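Long-range contact in phosphate-binding protein (Xanthomonas axonopodis pv. citri, PDB 5UB3), which probably serves as a periplasmic receptor that binds a small anionic ligand and is paired with a diguanylate cyclase in signalling: residues A[164-173]-A[190-200]. Sequence-based numbering, arbitrary orientation.
Sequences KLNVAAFVHK and RHMPPVFKRDF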
ATOM      1  N   LYS A 164      -8.914  -0.210  -7.226  1.00 22.01           N
ATOM      2  CA  LYS A 164      -8.031   0.125  -8.358  1.00 22.11           C
ATOM      3  C   LYS A 164      -8.779   0.072  -9.723  1.00 23.44           C
ATOM      4  O   LYS A 164      -8.565   0.923 -10.642  1.00 20.92           O
ATOM      5  CB  LYS A 164      -6.842  -0.775  -8.335  1.00 23.51           C
ATOM      6  CG  LYS A 164      -5.947  -0.597  -7.126  1.00 24.82           C
ATOM      7  CD  LYS A 164      -4.884  -1.670  -7.071  1.00 25.39           C
ATOM      8  CE  LYS A 164      -4.115  -1.496  -5.801  1.00 27.87           C
ATOM      9  NZ  LYS A 164      -2.909  -2.330  -5.838  1.00 29.04           N
ATOM     10  N   LEU A 165      -9.669  -0.919  -9.852  1.00 26.00           N
ATOM     11  CA  LEU A 165     -10.417  -1.105 -11.090  1.00 27.29           C
ATOM     12  C   LEU A 165     -11.307   0.081 -11.301  1.00 25.43           C
ATOM     13  O   LEU A 165     -11.469   0.553 -12.418  1.00 25.14           O
ATOM     14  CB  LEU A 165     -11.273  -2.378 -11.022  1.00 32.13           C
ATOM     15  CG  LEU A 165     -12.147  -2.690 -12.255  1.00 32.50           C
ATOM     16  CD1 LEU A 165     -11.362  -2.644 -13.554  1.00 33.58           C
ATOM     17  CD2 LEU A 165     -12.811  -4.050 -12.101  1.00 33.07           C
ATOM     18  N   ASN A 166     -11.896   0.579 -10.215  1.00 25.53           N
ATOM     19  CA  ASN A 166     -12.702   1.806 -10.322  1.00 22.74           C
ATOM     20  C   ASN A 166     -11.911   3.025 -10.806  1.00 21.60           C
ATOM     21  O   ASN A 166     -12.387   3.802 -11.613  1.00 21.36           O
ATOM     22  CB  ASN A 166     -13.417   2.095  -9.007  1.00 23.68           C
ATOM     23  CG  ASN A 166     -14.656   1.215  -8.784  1.00 24.23           C
ATOM     24  OD1 ASN A 166     -15.027   0.375  -9.606  1.00 22.98           O
ATOM     25  ND2 ASN A 166     -15.298   1.438  -7.671  1.00 25.35           N
ATOM     26  N   VAL A 167     -10.688   3.193 -10.341  1.00 19.37           N
ATOM     27  CA  VAL A 167      -9.863   4.283 -10.874  1.00 20.46           C
ATOM     28  C   VAL A 167      -9.798   4.139 -12.398  1.00 20.06           C
ATOM     29  O   VAL A 167     -10.034   5.064 -13.139  1.00 19.26           O
ATOM     30  CB  VAL A 167      -8.459   4.225 -10.290  1.00 18.49           C
ATOM     31  CG1 VAL A 167      -7.572   5.245 -10.948  1.00 18.91           C
ATOM     32  CG2 VAL A 167      -8.497   4.484  -8.794  1.00 20.56           C
ATOM     33  N   ALA A 168      -9.436   2.941 -12.871  1.00 22.06           N
ATOM     34  CA  ALA A 168      -9.302   2.731 -14.295  1.00 23.20           C
ATOM     35  C   ALA A 168     -10.675   2.943 -14.970  1.00 22.78           C
ATOM     36  O   ALA A 168     -10.801   3.676 -15.925  1.00 20.54           O
ATOM     37  CB  ALA A 168      -8.760   1.336 -14.550  1.00 26.60           C
ATOM     38  N   ALA A 169     -11.716   2.362 -14.394  1.00 22.36           N
ATOM     39  CA  ALA A 169     -13.063   2.444 -14.977  1.00 23.21           C
ATOM     40  C   ALA A 169     -13.651   3.828 -15.061  1.00 24.16           C
ATOM     41  O   ALA A 169     -14.238   4.192 -16.073  1.00 22.46           O
ATOM     42  CB  ALA A 169     -14.010   1.522 -14.230  1.00 24.68           C
ATOM     43  N   PHE A 170     -13.489   4.636 -14.002  1.00 24.06           N
ATOM     44  CA  PHE A 170     -14.016   6.015 -14.012  1.00 23.83           C
ATOM     45  C   PHE A 170     -13.330   6.873 -15.019  1.00 20.26           C
ATOM     46  O   PHE A 170     -13.949   7.721 -15.609  1.00 21.39           O
ATOM     47  CB  PHE A 170     -13.896   6.719 -12.637  1.00 23.20           C
ATOM     48  CG  PHE A 170     -15.012   6.398 -11.705  1.00 23.84           C
ATOM     49  CD1 PHE A 170     -15.123   5.157 -11.149  1.00 24.35           C
ATOM     50  CD2 PHE A 170     -15.932   7.359 -11.364  1.00 25.98           C
ATOM     51  CE1 PHE A 170     -16.158   4.862 -10.291  1.00 26.27           C
ATOM     52  CE2 PHE A 170     -16.964   7.080 -10.495  1.00 24.78           C
ATOM     53  CZ  PHE A 170     -17.077   5.832  -9.962  1.00 27.30           C
ATOM     54  N   VAL A 171     -12.034   6.699 -15.182  1.00 20.32           N
ATOM     55  CA  VAL A 171     -11.300   7.472 -16.186  1.00 19.52           C
ATOM     56  C   VAL A 171     -11.689   6.965 -17.572  1.00 21.20           C
ATOM     57  O   VAL A 171     -11.855   7.773 -18.518  1.00 20.62           O
ATOM     58  CB  VAL A 171      -9.780   7.438 -15.993  1.00 19.74           C
ATOM     59  CG1 VAL A 171      -9.079   8.312 -17.022  1.00 20.33           C
ATOM     60  CG2 VAL A 171      -9.470   7.957 -14.631  1.00 22.43           C
ATOM     61  N   HIS A 172     -11.896   5.647 -17.686  1.00 20.61           N
ATOM     62  CA  HIS A 172     -12.182   5.140 -19.007  1.00 23.39           C
ATOM     63  C   HIS A 172     -13.515   5.653 -19.486  1.00 24.06           C
ATOM     64  O   HIS A 172     -13.654   5.962 -20.670  1.00 22.18           O
ATOM     65  CB  HIS A 172     -12.152   3.650 -19.085  1.00 23.49           C
ATOM     66  CG  HIS A 172     -12.178   3.177 -20.497  1.00 26.61           C
ATOM     67  ND1 HIS A 172     -13.289   2.604 -21.066  1.00 30.36           N
ATOM     68  CD2 HIS A 172     -11.268   3.293 -21.486  1.00 28.50           C
ATOM     69  CE1 HIS A 172     -13.045   2.332 -22.331  1.00 30.63           C
ATOM     70  NE2 HIS A 172     -11.831   2.753 -22.616  1.00 30.28           N
ATOM     71  N   LYS A 173     -14.459   5.780 -18.537  1.00 23.34           N
ATOM     72  CA  LYS A 173     -15.822   6.086 -18.849  1.00 25.26           C
ATOM     73  C   LYS A 173     -16.084   7.579 -18.864  1.00 24.75           C
ATOM     74  O   LYS A 173     -17.255   7.953 -18.926  1.00 24.84           O
ATOM     75  CB  LYS A 173     -16.773   5.317 -17.921  1.00 24.75           C
ATOM     76  CG  LYS A 173     -16.637   3.819 -18.127  1.00 26.09           C
ATOM     77  CD  LYS A 173     -17.509   3.035 -17.193  1.00 24.89           C
ATOM     78  CE  LYS A 173     -17.016   1.604 -16.959  1.00 25.70           C
ATOM     79  NZ  LYS A 173     -17.176   0.878 -18.229  1.00 27.88           N
ATOM     80  N   ARG A 190      -6.364  -7.404 -13.703  1.00 36.32           N
ATOM     81  CA  ARG A 190      -7.553  -7.267 -12.833  1.00 36.41           C
ATOM     82  C   ARG A 190      -7.791  -5.811 -12.453  1.00 34.08           C
ATOM     83  O   ARG A 190      -8.928  -5.388 -12.270  1.00 38.26           O
ATOM     84  CB  ARG A 190      -7.433  -8.077 -11.549  1.00 44.36           C
ATOM     85  CG  ARG A 190      -7.746  -9.573 -11.716  1.00 51.32           C
ATOM     86  CD  ARG A 190      -7.126 -10.364 -10.575  1.00 55.53           C
ATOM     87  NE  ARG A 190      -5.734  -9.933 -10.408  1.00 58.81           N
ATOM     88  CZ  ARG A 190      -5.025  -9.959  -9.283  1.00 57.36           C
ATOM     89  NH1 ARG A 190      -5.522 -10.442  -8.148  1.00 57.33           N
ATOM     90  NH2 ARG A 190      -3.781  -9.501  -9.307  1.00 55.62           N
ATOM     91  N   HIS A 191      -6.705  -5.051 -12.343  1.00 31.07           N
ATOM     92  CA  HIS A 191      -6.758  -3.631 -11.991  1.00 29.65           C
ATOM     93  C   HIS A 191      -6.845  -2.728 -13.214  1.00 28.42           C
ATOM     94  O   HIS A 191      -7.536  -1.737 -13.180  1.00 28.80           O
ATOM     95  CB  HIS A 191      -5.523  -3.267 -11.143  1.00 28.92           C
ATOM     96  CG  HIS A 191      -5.407  -4.090  -9.896  1.00 28.61           C
ATOM     97  ND1 HIS A 191      -4.220  -4.632  -9.457  1.00 31.77           N
ATOM     98  CD2 HIS A 191      -6.354  -4.505  -9.027  1.00 27.28           C
ATOM     99  CE1 HIS A 191      -4.430  -5.299  -8.339  1.00 28.51           C
ATOM    100  NE2 HIS A 191      -5.718  -5.245  -8.063  1.00 29.90           N
ATOM    101  N   MET A 192      -6.128  -3.066 -14.283  0.50 27.08           N
ATOM    102  CA  MET A 192      -6.112  -2.261 -15.501  0.50 25.69           C
ATOM    103  C   MET A 192      -6.445  -3.158 -16.700  0.50 27.50           C
ATOM    104  O   MET A 192      -5.534  -3.585 -17.409  0.50 26.58           O
ATOM    105  CB  MET A 192      -4.758  -1.585 -15.652  0.50 22.72           C
ATOM    106  CG  MET A 192      -4.492  -0.905 -16.990  0.50 21.26           C
ATOM    107  SD  MET A 192      -5.463   0.582 -17.350  0.50 18.85           S
ATOM    108  CE  MET A 192      -5.165   1.478 -15.828  0.50 19.41           C
ATOM    109  N   PRO A 193      -7.755  -3.430 -16.932  1.00 29.86           N
ATOM    110  CA  PRO A 193      -8.217  -4.254 -18.071  1.00 28.73           C
ATOM    111  C   PRO A 193      -7.674  -3.745 -19.384  1.00 27.96           C
ATOM    112  O   PRO A 193      -7.666  -2.547 -19.641  1.00 26.19           O
ATOM    113  CB  PRO A 193      -9.751  -4.141 -18.056  1.00 29.47           C
ATOM    114  CG  PRO A 193     -10.102  -3.540 -16.760  1.00 29.48           C
ATOM    115  CD  PRO A 193      -8.901  -2.809 -16.240  1.00 29.24           C
ATOM    116  N   PRO A 194      -7.133  -4.659 -20.192  1.00 29.06           N
ATOM    117  CA  PRO A 194      -6.652  -4.290 -21.511  1.00 27.45           C
ATOM    118  C   PRO A 194      -7.627  -3.403 -22.306  1.00 25.44           C
ATOM    119  O   PRO A 194      -7.194  -2.405 -22.865  1.00 25.49           O
ATOM    120  CB  PRO A 194      -6.428  -5.646 -22.174  1.00 27.63           C
ATOM    121  CG  PRO A 194      -5.989  -6.492 -21.027  1.00 29.03           C
ATOM    122  CD  PRO A 194      -6.792  -6.047 -19.838  1.00 28.54           C
ATOM    123  N   VAL A 195      -8.919  -3.743 -22.307  1.00 26.84           N
ATOM    124  CA  VAL A 195      -9.950  -2.935 -22.981  1.00 28.02           C
ATOM    125  C   VAL A 195      -9.895  -1.460 -22.553  1.00 28.28           C
ATOM    126  O   VAL A 195     -10.131  -0.603 -23.364  1.00 28.12           O
ATOM    127  CB  VAL A 195     -11.381  -3.525 -22.805  1.00 30.85           C
ATOM    128  CG1 VAL A 195     -11.835  -3.541 -21.349  1.00 34.04           C
ATOM    129  CG2 VAL A 195     -12.403  -2.761 -23.616  1.00 32.16           C
ATOM    130  N   PHE A 196      -9.588  -1.168 -21.281  1.00 24.05           N
ATOM    131  CA  PHE A 196      -9.406   0.206 -20.822  1.00 23.26           C
ATOM    132  C   PHE A 196      -8.042   0.746 -21.114  1.00 21.59           C
ATOM    133  O   PHE A 196      -7.934   1.871 -21.555  1.00 19.95           O
ATOM    134  CB  PHE A 196      -9.707   0.441 -19.300  1.00 23.79           C
ATOM    135  CG  PHE A 196     -11.091   0.044 -18.850  1.00 25.40           C
ATOM    136  CD1 PHE A 196     -12.162  -0.076 -19.737  1.00 26.75           C
ATOM    137  CD2 PHE A 196     -11.321  -0.179 -17.497  1.00 26.00           C
ATOM    138  CE1 PHE A 196     -13.405  -0.467 -19.271  1.00 29.39           C
ATOM    139  CE2 PHE A 196     -12.563  -0.557 -17.024  1.00 28.74           C
ATOM    140  CZ  PHE A 196     -13.608  -0.697 -17.908  1.00 29.25           C
ATOM    141  N   LYS A 197      -7.013  -0.048 -20.818  1.00 23.37           N
ATOM    142  CA  LYS A 197      -5.623   0.372 -20.934  1.00 26.00           C
ATOM    143  C   LYS A 197      -5.248   0.932 -22.297  1.00 24.75           C
ATOM    144  O   LYS A 197      -4.492   1.888 -22.405  1.00 23.76           O
ATOM    145  CB  LYS A 197      -4.715  -0.827 -20.624  1.00 27.08           C
ATOM    146  CG  LYS A 197      -3.235  -0.492 -20.592  1.00 28.47           C
ATOM    147  CD  LYS A 197      -2.419  -1.743 -20.337  1.00 28.38           C
ATOM    148  CE  LYS A 197      -1.021  -1.302 -20.010  1.00 30.59           C
ATOM    149  NZ  LYS A 197      -0.071  -2.413 -19.988  1.00 33.78           N
ATOM    150  N   ARG A 198      -5.757   0.300 -23.335  1.00 26.26           N
ATOM    151  CA  ARG A 198      -5.449   0.720 -24.708  1.00 26.45           C
ATOM    152  C   ARG A 198      -5.940   2.135 -24.995  1.00 25.63           C
ATOM    153  O   ARG A 198      -5.399   2.782 -25.866  1.00 24.76           O
ATOM    154  CB  ARG A 198      -6.034  -0.260 -25.731  1.00 26.27           C
ATOM    155  CG  ARG A 198      -7.538  -0.212 -25.824  1.00 26.54           C
ATOM    156  CD  ARG A 198      -8.043  -1.474 -26.479  1.00 28.92           C
ATOM    157  NE  ARG A 198      -9.441  -1.396 -26.871  1.00 31.95           N
ATOM    158  CZ  ARG A 198     -10.167  -2.440 -27.274  1.00 33.44           C
ATOM    159  NH1 ARG A 198      -9.632  -3.661 -27.316  1.00 36.02           N
ATOM    160  NH2 ARG A 198     -11.438  -2.291 -27.594  1.00 33.31           N
ATOM    161  N   ASP A 199      -6.942   2.610 -24.251  1.00 22.84           N
ATOM    162  CA  ASP A 199      -7.416   3.992 -24.420  1.00 22.57           C
ATOM    163  C   ASP A 199      -6.725   5.039 -23.563  1.00 21.36           C
ATOM    164  O   ASP A 199      -7.103   6.208 -23.592  1.00 20.42           O
ATOM    165  CB  ASP A 199      -8.918   4.031 -24.265  1.00 22.79           C
ATOM    166  CG  ASP A 199      -9.658   3.308 -25.428  1.00 23.09           C
ATOM    167  OD1 ASP A 199      -9.214   3.326 -26.569  1.00 23.87           O
ATOM    168  OD2 ASP A 199     -10.688   2.716 -25.152  1.00 24.35           O
ATOM    169  N   PHE A 200      -5.696   4.623 -22.817  1.00 21.96           N
ATOM    170  CA  PHE A 200      -4.998   5.473 -21.877  1.00 21.56           C
ATOM    171  C   PHE A 200      -3.569   5.824 -22.257  1.00 23.33           C
ATOM    172  O   PHE A 200      -2.870   5.066 -22.904  1.00 24.83           O
ATOM    173  CB  PHE A 200      -4.913   4.767 -20.500  1.00 21.02           C
ATOM    174  CG  PHE A 200      -6.217   4.569 -19.813  1.00 19.00           C
ATOM    175  CD1 PHE A 200      -7.294   5.415 -20.018  1.00 19.80           C
ATOM    176  CD2 PHE A 200      -6.351   3.573 -18.892  1.00 19.53           C
ATOM    177  CE1 PHE A 200      -8.481   5.221 -19.335  1.00 19.60           C
ATOM    178  CE2 PHE A 200      -7.563   3.352 -18.201  1.00 18.92           C
ATOM    179  CZ  PHE A 200      -8.610   4.194 -18.414  1.00 19.26           C
TER
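A chi1 of -169° in His172 swings CG opposite the backbone N, while Phe196 keeps CG beside its backbone N and opposite its carbonyl carbon, torsions that bring the two rings face to face but displaced. Their planes lie 23° apart with centroids separated by 4.5 Å, an offset stack in which Phe196 CD1 lies over one face of the imidazole, toward its rim. CH-pi contacts run both ways: His172 CB sits over the phenyl face and Phe196 CA over the imidazole face. The edge of His172 meets the face of Phe200 in a roughly perpendicular, offset edge-to-face pair, completing an aromatic cluster. In-plane bonding fixes the imidazole's rotation: His172 NE2 donates to the anti lone pair of Asp199 OD2 at 2.8 Å, nearly straight at 174°. Phe196 is also a knob in the hole formed by Leu165, Ala168, Ala169 and His172, with Phe196 CE2 3.8 Å from Ala169 CB. Toward the helix start, Leu165 CD1 packs on Pro193 CG at 3.6 Å. Extended Lys164 lays CD 3.6 Å above the centre of the His191 ring, while Lys164 NZ forms a salt bridge with Asp185 OD1. Residues 190-200, with the short helix 194-197, thus pack along one flank of helix 164-172 in this periplasmic binding protein; toward strand 92-100, Val171, Met192 and Phe200 all touch Phe98, and Trp186 of helix 183-186 flanks Met192 and Phe200.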